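Local structure of bilirubin-inducible fluorescent protein UnaG (Anguilla japonica, 4I3B) at residues F69-R83 / K87-Q101. The protein binds unconjugated bilirubin with high affinity inside its beta-barrel and, once loaded and excited, emits green fluorescence. Sequence-based numbering, arbitrary orientation.
Sequences FKLGEEFDEFPSDRR and KSVVNLVGEKLVYVQ. With BLR (3-[5-[(Z)-(4-ethenyl-3-methyl-5-oxidanylidene-pyrrol-2-ylidene)methyl]-2-[[5-[(Z)-(3-ethenyl-4-methyl-5-oxidanylidene-pyrrol-2-ylidene)methyl]-3-(3-hydroxy-3-oxopropyl)-4-methyl-1H-pyrrol-2-yl]methyl]-4-methyl-1H-pyrrol-3-yl]propanoic acid), chain G.
The beta hairpin of strands 75-77 and 86-93 belongs to the wall of the bilirubin-binding barrel, where Phe75 and Ser88 form an antiparallel hydrogen-bonded pair, Phe75 N to Ser88 O and Ser88 N to Phe75 O. On the face bearing these two side chains, Ser88 CB sits over the Phe75 ring, 3.8 Å from its centroid and offset toward the rim. Ser88 OG donates to the buried carboxylate of Glu77, whose OE1 takes three bonds: OG arrives on the anti lone pair at 2.7 Å, while Tyr99 OH, also 2.7 Å from OE1, and Gln101 NE2 approach from opposite sides of the carboxylate plane, both well out of it. Glu77 reaches them because CG stands opposite the backbone N (chi1 -169°) and the chain stays extended. Tyr99 CE2 lies 3.7 Å from BLR CMB.

In this fatty-acid-binding-protein fold the polar chain continues past strand 75-77. Arg83 presents NH1 and NH2 end-on to Gln101 OE1, both from one face of the amide, and NE and NH2 side-on to Asp81, with an N-H...O angle of 171° from NE to OD1. Replacing Arg83 with a leucine would probably leave the Asp81 carboxylate without its charge partner and take two donors from Gln101 OE1, leaving Tyr110 OH. Next to Asp81, Ser80 N donates to O2A of the BLR propionate (N-H...O 178°) and, in one conformer, OG to O1A.

Val90 CG2 stands over the centre of the Phe69 ring, 3.7 Å from its centroid. Gly72 N bonds Val90 O, and one water joins Lys70 O and Glu73 O to Val90 N, where strands 64-70 and 75-77, the sheet's two ends, do not pair. On the hairpin's opposite face, Lys87 NZ meets the syn lone pair of Asp76 OD1 at 2.7 Å, a salt bridge between side chains lying alongside.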
loop_
_atom_site.group_PDB
_atom_site.type_symbol
_atom_site.label_atom_id
_atom_site.label_comp_id
_atom_site.label_asym_id
_atom_site.label_seq_id
_atom_site.Cartn_x
_atom_site.Cartn_y
_atom_site.Cartn_z
ATOM N N PHE A 69 -4.637 11.619 -2.027
ATOM C CA PHE A 69 -3.845 12.094 -3.148
ATOM C C PHE A 69 -4.667 12.322 -4.401
ATOM O O PHE A 69 -5.782 11.804 -4.545
ATOM C CB PHE A 69 -2.713 11.100 -3.464
ATOM C CG PHE A 69 -3.202 9.688 -3.707
ATOM C CD1 PHE A 69 -3.627 9.298 -4.980
ATOM C CD2 PHE A 69 -3.227 8.755 -2.677
ATOM C CE1 PHE A 69 -4.078 7.980 -5.221
ATOM C CE2 PHE A 69 -3.678 7.459 -2.913
ATOM C CZ PHE A 69 -4.105 7.079 -4.183
ATOM N N LYS A 70 -4.085 13.101 -5.299
ATOM C CA LYS A 70 -4.588 13.288 -6.639
ATOM C C LYS A 70 -3.626 12.586 -7.602
ATOM O O LYS A 70 -2.409 12.732 -7.490
ATOM C CB LYS A 70 -4.677 14.792 -6.922
ATOM C CG LYS A 70 -5.074 15.145 -8.344
ATOM C CD LYS A 70 -5.419 16.622 -8.466
ATOM C CE LYS A 70 -5.349 17.083 -9.910
ATOM N NZ LYS A 70 -6.324 16.384 -10.799
ATOM N N LEU A 71 -4.149 11.824 -8.557
ATOM C CA LEU A 71 -3.284 11.134 -9.507
ATOM C C LEU A 71 -2.323 12.115 -10.142
ATOM O O LEU A 71 -2.723 13.205 -10.583
ATOM C CB LEU A 71 -4.099 10.448 -10.606
ATOM C CG LEU A 71 -5.041 9.351 -10.112
ATOM C CD1 LEU A 71 -5.872 8.793 -11.255
ATOM C CD2 LEU A 71 -4.250 8.244 -9.451
ATOM N N GLY A 72 -1.059 11.731 -10.212
ATOM C CA GLY A 72 -0.045 12.528 -10.857
ATOM C C GLY A 72 0.570 13.615 -10.001
ATOM O O GLY A 72 1.503 14.269 -10.440
ATOM N N GLU A 73 0.037 13.839 -8.806
ATOM C CA GLU A 73 0.506 14.918 -7.946
ATOM C C GLU A 73 1.305 14.364 -6.775
ATOM O O GLU A 73 0.791 13.602 -5.963
ATOM C CB GLU A 73 -0.672 15.761 -7.428
ATOM C CG GLU A 73 -0.264 16.944 -6.516
ATOM C CD GLU A 73 -1.447 17.629 -5.847
ATOM O OE1 GLU A 73 -1.683 18.821 -6.149
ATOM O OE2 GLU A 73 -2.115 16.995 -4.995
ATOM N N GLU A 74 2.568 14.743 -6.685
ATOM C CA GLU A 74 3.413 14.303 -5.592
ATOM C C GLU A 74 2.894 14.818 -4.250
ATOM O O GLU A 74 2.394 15.947 -4.131
ATOM C CB GLU A 74 4.839 14.793 -5.854
ATOM C CG GLU A 74 5.844 14.300 -4.843
ATOM C CD GLU A 74 7.255 14.768 -5.189
ATOM O OE1 GLU A 74 7.950 14.050 -5.943
ATOM O OE2 GLU A 74 7.664 15.847 -4.720
ATOM N N PHE A 75 3.037 13.991 -3.219
ATOM C CA PHE A 75 2.606 14.378 -1.883
ATOM C C PHE A 75 3.546 13.825 -0.822
ATOM O O PHE A 75 4.279 12.866 -1.061
ATOM C CB PHE A 75 1.160 13.939 -1.608
ATOM C CG PHE A 75 0.924 12.443 -1.666
ATOM C CD1 PHE A 75 0.810 11.785 -2.898
ATOM C CD2 PHE A 75 0.807 11.685 -0.492
ATOM C CE1 PHE A 75 0.564 10.418 -2.957
ATOM C CE2 PHE A 75 0.579 10.312 -0.555
ATOM C CZ PHE A 75 0.456 9.677 -1.790
ATOM N N ASP A 76 3.554 14.462 0.353
ATOM C CA ASP A 76 4.360 13.989 1.462
ATOM C C ASP A 76 3.670 12.813 2.149
ATOM O O ASP A 76 2.473 12.865 2.370
ATOM C CB ASP A 76 4.538 15.100 2.517
ATOM C CG ASP A 76 5.411 16.250 2.043
ATOM O OD1 ASP A 76 6.306 16.031 1.230
ATOM O OD2 ASP A 76 5.220 17.389 2.511
ATOM N N GLU A 77 4.437 11.792 2.512
ATOM C CA GLU A 77 3.902 10.674 3.274
ATOM C C GLU A 77 4.786 10.422 4.491
ATOM O O GLU A 77 5.995 10.631 4.459
ATOM C CB GLU A 77 3.846 9.420 2.386
ATOM C CG GLU A 77 3.055 8.242 2.999
ATOM C CD GLU A 77 2.946 7.039 2.065
ATOM O OE1 GLU A 77 3.265 7.160 0.854
ATOM O OE2 GLU A 77 2.546 5.951 2.545
ATOM N N PHE A 78 4.165 9.936 5.553
ATOM C CA PHE A 78 4.817 9.656 6.830
ATOM C C PHE A 78 4.451 8.231 7.211
ATOM O O PHE A 78 3.628 7.995 8.080
ATOM C CB PHE A 78 4.359 10.691 7.875
ATOM C CG PHE A 78 4.575 12.096 7.385
ATOM C CD1 PHE A 78 5.832 12.673 7.472
ATOM C CD2 PHE A 78 3.559 12.793 6.754
ATOM C CE1 PHE A 78 6.056 13.944 6.992
ATOM C CE2 PHE A 78 3.771 14.056 6.258
ATOM C CZ PHE A 78 5.009 14.634 6.381
ATOM N N PRO A 79 5.077 7.251 6.548
ATOM C CA PRO A 79 4.630 5.864 6.707
ATOM C C PRO A 79 5.017 5.239 8.047
ATOM O O PRO A 79 5.905 5.707 8.764
ATOM C CB PRO A 79 5.300 5.127 5.559
ATOM C CG PRO A 79 6.471 5.969 5.230
ATOM C CD PRO A 79 6.130 7.394 5.532
ATOM N N SER A 80 4.357 4.126 8.349
ATOM C CA SER A 80 4.521 3.402 9.607
ATOM C C SER A 80 5.910 2.848 9.794
ATOM O O SER A 80 6.297 2.529 10.929
ATOM C CB SER A 80 3.524 2.246 9.672
ATOM O OG SER A 80 2.195 2.726 9.750
ATOM N N ASP A 81 6.654 2.699 8.702
ATOM C CA ASP A 81 8.010 2.182 8.796
ATOM C C ASP A 81 9.003 3.241 9.256
ATOM O O ASP A 81 10.177 2.943 9.472
ATOM C CB ASP A 81 8.445 1.630 7.446
ATOM C CG ASP A 81 8.225 2.625 6.353
ATOM O OD1 ASP A 81 8.946 3.632 6.376
ATOM O OD2 ASP A 81 7.310 2.445 5.510
ATOM N N ARG A 82 8.518 4.473 9.390
ATOM C CA ARG A 82 9.243 5.607 9.969
ATOM C C ARG A 82 10.272 6.281 9.039
ATOM O O ARG A 82 10.998 7.182 9.458
ATOM C CB ARG A 82 9.828 5.236 11.339
ATOM C CG ARG A 82 8.718 4.864 12.366
ATOM C CD ARG A 82 9.188 4.618 13.774
ATOM N NE ARG A 82 8.181 3.871 14.530
ATOM C CZ ARG A 82 8.447 3.169 15.624
ATOM N NH1 ARG A 82 9.684 3.111 16.100
ATOM N NH2 ARG A 82 7.486 2.514 16.244
ATOM N N ARG A 83 10.300 5.904 7.766
ATOM C CA ARG A 83 11.185 6.607 6.837
ATOM C C ARG A 83 10.911 8.096 6.841
ATOM O O ARG A 83 9.763 8.532 6.916
ATOM C CB ARG A 83 11.006 6.109 5.413
ATOM C CG ARG A 83 11.709 4.793 5.065
ATOM C CD ARG A 83 11.230 4.310 3.726
ATOM N NE ARG A 83 9.809 3.984 3.774
ATOM C CZ ARG A 83 9.002 3.845 2.733
ATOM N NH1 ARG A 83 9.444 4.074 1.489
ATOM N NH2 ARG A 83 7.723 3.537 2.939
ATOM N N LYS A 87 8.467 11.126 -0.438
ATOM C CA LYS A 87 7.653 11.812 -1.420
ATOM C C LYS A 87 7.015 10.726 -2.249
ATOM O O LYS A 87 7.708 9.853 -2.761
ATOM C CB LYS A 87 8.524 12.696 -2.314
ATOM C CG LYS A 87 9.267 13.782 -1.552
ATOM C CD LYS A 87 8.319 14.849 -1.034
ATOM C CE LYS A 87 9.063 16.098 -0.611
ATOM N NZ LYS A 87 8.123 17.203 -0.321
ATOM N N SER A 88 5.703 10.788 -2.382
ATOM C CA SER A 88 4.927 9.727 -3.032
ATOM C C SER A 88 4.146 10.264 -4.233
ATOM O O SER A 88 3.762 11.435 -4.258
ATOM C CB SER A 88 3.954 9.134 -2.032
ATOM O OG SER A 88 4.721 8.574 -0.983
ATOM N N VAL A 89 3.884 9.403 -5.202
ATOM C CA VAL A 89 3.056 9.796 -6.329
ATOM C C VAL A 89 2.362 8.554 -6.860
ATOM O O VAL A 89 2.933 7.450 -6.842
ATOM C CB VAL A 89 3.873 10.516 -7.435
ATOM C CG1 VAL A 89 4.854 9.561 -8.125
ATOM C CG2 VAL A 89 2.933 11.217 -8.423
ATOM N N VAL A 90 1.127 8.731 -7.304
ATOM C CA VAL A 90 0.326 7.630 -7.790
ATOM C C VAL A 90 -0.163 7.940 -9.201
ATOM O O VAL A 90 -0.606 9.049 -9.458
ATOM C CB VAL A 90 -0.880 7.383 -6.868
ATOM C CG1 VAL A 90 -1.550 6.045 -7.228
ATOM C CG2 VAL A 90 -0.429 7.383 -5.384
ATOM N N ASN A 91 -0.089 6.963 -10.096
ATOM C CA ASN A 91 -0.563 7.131 -11.466
ATOM C C ASN A 91 -1.129 5.819 -11.970
ATOM O O ASN A 91 -0.761 4.738 -11.507
ATOM C CB ASN A 91 0.578 7.463 -12.418
ATOM C CG ASN A 91 1.224 8.774 -12.141
ATOM O OD1 ASN A 91 0.778 9.810 -12.610
ATOM N ND2 ASN A 91 2.339 8.740 -11.409
ATOM N N LEU A 92 -1.986 5.903 -12.971
ATOM C CA LEU A 92 -2.446 4.727 -13.685
ATOM C C LEU A 92 -1.490 4.327 -14.828
ATOM O O LEU A 92 -0.930 5.186 -15.506
ATOM C CB LEU A 92 -3.831 5.007 -14.271
ATOM C CG LEU A 92 -4.929 5.185 -13.226
ATOM C CD1 LEU A 92 -6.098 5.994 -13.753
ATOM C CD2 LEU A 92 -5.382 3.822 -12.801
ATOM N N VAL A 93 -1.341 3.017 -15.035
ATOM C CA VAL A 93 -0.688 2.440 -16.211
ATOM C C VAL A 93 -1.681 1.375 -16.687
ATOM O O VAL A 93 -1.817 0.319 -16.055
ATOM C CB VAL A 93 0.657 1.725 -15.884
ATOM C CG1 VAL A 93 1.360 1.249 -17.175
ATOM C CG2 VAL A 93 1.576 2.614 -15.119
ATOM N N GLY A 94 -2.427 1.665 -17.750
ATOM C CA GLY A 94 -3.491 0.766 -18.137
ATOM C C GLY A 94 -4.515 0.673 -17.029
ATOM O O GLY A 94 -4.963 1.719 -16.544
ATOM N N GLU A 95 -4.843 -0.562 -16.622
ATOM C CA GLU A 95 -5.755 -0.869 -15.512
ATOM C C GLU A 95 -5.078 -0.953 -14.135
ATOM O O GLU A 95 -5.731 -1.248 -13.137
ATOM C CB GLU A 95 -6.433 -2.226 -15.745
ATOM C CG GLU A 95 -7.277 -2.301 -17.000
ATOM C CD GLU A 95 -8.675 -1.760 -16.802
ATOM O OE1 GLU A 95 -9.316 -2.084 -15.764
ATOM O OE2 GLU A 95 -9.136 -1.014 -17.697
ATOM N N LYS A 96 -3.774 -0.753 -14.091
ATOM C CA LYS A 96 -3.049 -0.867 -12.840
ATOM C C LYS A 96 -2.851 0.502 -12.194
ATOM O O LYS A 96 -2.695 1.518 -12.886
ATOM C CB LYS A 96 -1.664 -1.448 -13.097
ATOM C CG LYS A 96 -1.607 -2.788 -13.825
ATOM C CD LYS A 96 -0.150 -3.087 -14.193
ATOM C CE LYS A 96 0.048 -4.394 -14.941
ATOM N NZ LYS A 96 1.507 -4.579 -15.288
ATOM N N LEU A 97 -2.818 0.511 -10.864
ATOM C CA LEU A 97 -2.523 1.717 -10.104
ATOM C C LEU A 97 -1.131 1.541 -9.573
ATOM O O LEU A 97 -0.847 0.560 -8.861
ATOM C CB LEU A 97 -3.503 1.879 -8.961
ATOM C CG LEU A 97 -3.484 3.210 -8.251
ATOM C CD1 LEU A 97 -4.074 4.310 -9.170
ATOM C CD2 LEU A 97 -4.242 3.039 -6.945
ATOM N N VAL A 98 -0.251 2.468 -9.925
ATOM C CA VAL A 98 1.162 2.357 -9.579
ATOM C C VAL A 98 1.591 3.486 -8.662
ATOM O O VAL A 98 1.399 4.660 -8.978
ATOM C CB VAL A 98 2.030 2.358 -10.830
ATOM C CG1 VAL A 98 3.482 2.327 -10.444
ATOM C CG2 VAL A 98 1.663 1.191 -11.725
ATOM N N TYR A 99 2.146 3.115 -7.520
ATOM C CA TYR A 99 2.448 4.021 -6.413
ATOM C C TYR A 99 3.953 3.975 -6.182
ATOM O O TYR A 99 4.521 2.887 -5.974
ATOM C CB TYR A 99 1.683 3.492 -5.192
ATOM C CG TYR A 99 1.573 4.365 -3.960
ATOM C CD1 TYR A 99 2.682 4.821 -3.244
ATOM C CD2 TYR A 99 0.316 4.695 -3.479
ATOM C CE1 TYR A 99 2.518 5.587 -2.034
ATOM C CE2 TYR A 99 0.159 5.433 -2.327
ATOM C CZ TYR A 99 1.236 5.872 -1.609
ATOM O OH TYR A 99 1.017 6.590 -0.456
ATOM N N VAL A 100 4.605 5.133 -6.286
ATOM C CA VAL A 100 6.065 5.191 -6.126
ATOM C C VAL A 100 6.406 6.119 -4.980
ATOM O O VAL A 100 5.886 7.238 -4.894
ATOM C CB VAL A 100 6.778 5.664 -7.415
ATOM C CG1 VAL A 100 8.312 5.819 -7.185
ATOM C CG2 VAL A 100 6.470 4.706 -8.552
ATOM N N GLN A 101 7.271 5.634 -4.082
ATOM C CA GLN A 101 7.828 6.427 -2.996
ATOM C C GLN A 101 9.314 6.664 -3.226
ATOM O O GLN A 101 10.040 5.718 -3.582
ATOM C CB GLN A 101 7.649 5.688 -1.670
ATOM C CG GLN A 101 6.204 5.559 -1.214
ATOM C CD GLN A 101 6.060 4.635 -0.033
ATOM O OE1 GLN A 101 6.867 3.721 0.139
ATOM N NE2 GLN A 101 5.037 4.850 0.775
HETATM C CHA BLR G . -1.109 -1.124 3.995
HETATM N NA BLR G . -1.865 0.341 2.077
HETATM C C1A BLR G . -1.358 0.219 3.333
HETATM C C2A BLR G . -1.017 1.475 3.807
HETATM C C3A BLR G . -1.319 2.377 2.786
HETATM C C4A BLR G . -1.848 1.650 1.727
HETATM C CMA BLR G . -1.133 3.864 2.822
HETATM C CAA BLR G . -0.454 1.786 5.158
HETATM C CBA BLR G . 1.000 2.047 5.133
HETATM C CGA BLR G . 1.564 2.392 6.464
HETATM O O1A BLR G . 1.011 2.002 7.533
HETATM O O2A BLR G . 2.613 3.134 6.462
HETATM C CHB BLR G . -2.311 2.243 0.462
HETATM N NB BLR G . -3.661 0.399 -0.437
HETATM C C1B BLR G . -3.127 1.705 -0.500
HETATM C C2B BLR G . -3.550 2.300 -1.704
HETATM C C3B BLR G . -4.308 1.511 -2.374
HETATM C C4B BLR G . -4.481 0.162 -1.693
HETATM C CMB BLR G . -3.150 3.708 -2.099
HETATM O OB BLR G . -5.067 -0.832 -1.945
HETATM C CAB BLR G . -4.970 1.775 -3.676
HETATM C CBB BLR G . -5.758 0.875 -4.339
HETATM N NC BLR G . 1.996 -1.866 8.202
HETATM C C1C BLR G . 2.257 -1.928 9.716
HETATM C C2C BLR G . 3.700 -1.560 9.762
HETATM C C3C BLR G . 4.176 -1.322 8.589
HETATM C C4C BLR G . 3.235 -1.466 7.586
HETATM C CMC BLR G . 4.392 -1.462 11.080
HETATM O OC BLR G . 1.463 -2.240 10.559
HETATM C CAC BLR G . 5.549 -0.887 8.275
HETATM C CBC BLR G . 6.639 -1.350 8.934
HETATM C CHD BLR G . 3.376 -1.290 6.248
HETATM N ND BLR G . 0.967 -1.311 5.384
HETATM C C1D BLR G . 2.304 -1.274 5.240
HETATM C C2D BLR G . 2.575 -1.191 3.790
HETATM C C3D BLR G . 1.375 -1.190 3.127
HETATM C C4D BLR G . 0.291 -1.238 4.123
HETATM C CMD BLR G . 3.957 -1.149 3.227
HETATM C CAD BLR G . 1.209 -1.088 1.635
HETATM C CBD BLR G . 0.944 -2.455 1.036
HETATM C CGD BLR G . -0.494 -2.813 1.140
HETATM O O1D BLR G . -0.817 -3.846 1.753
HETATM O O2D BLR G . -1.383 -2.120 0.591
HETATM O O HOH W 1 -0.277 11.149 -6.483
#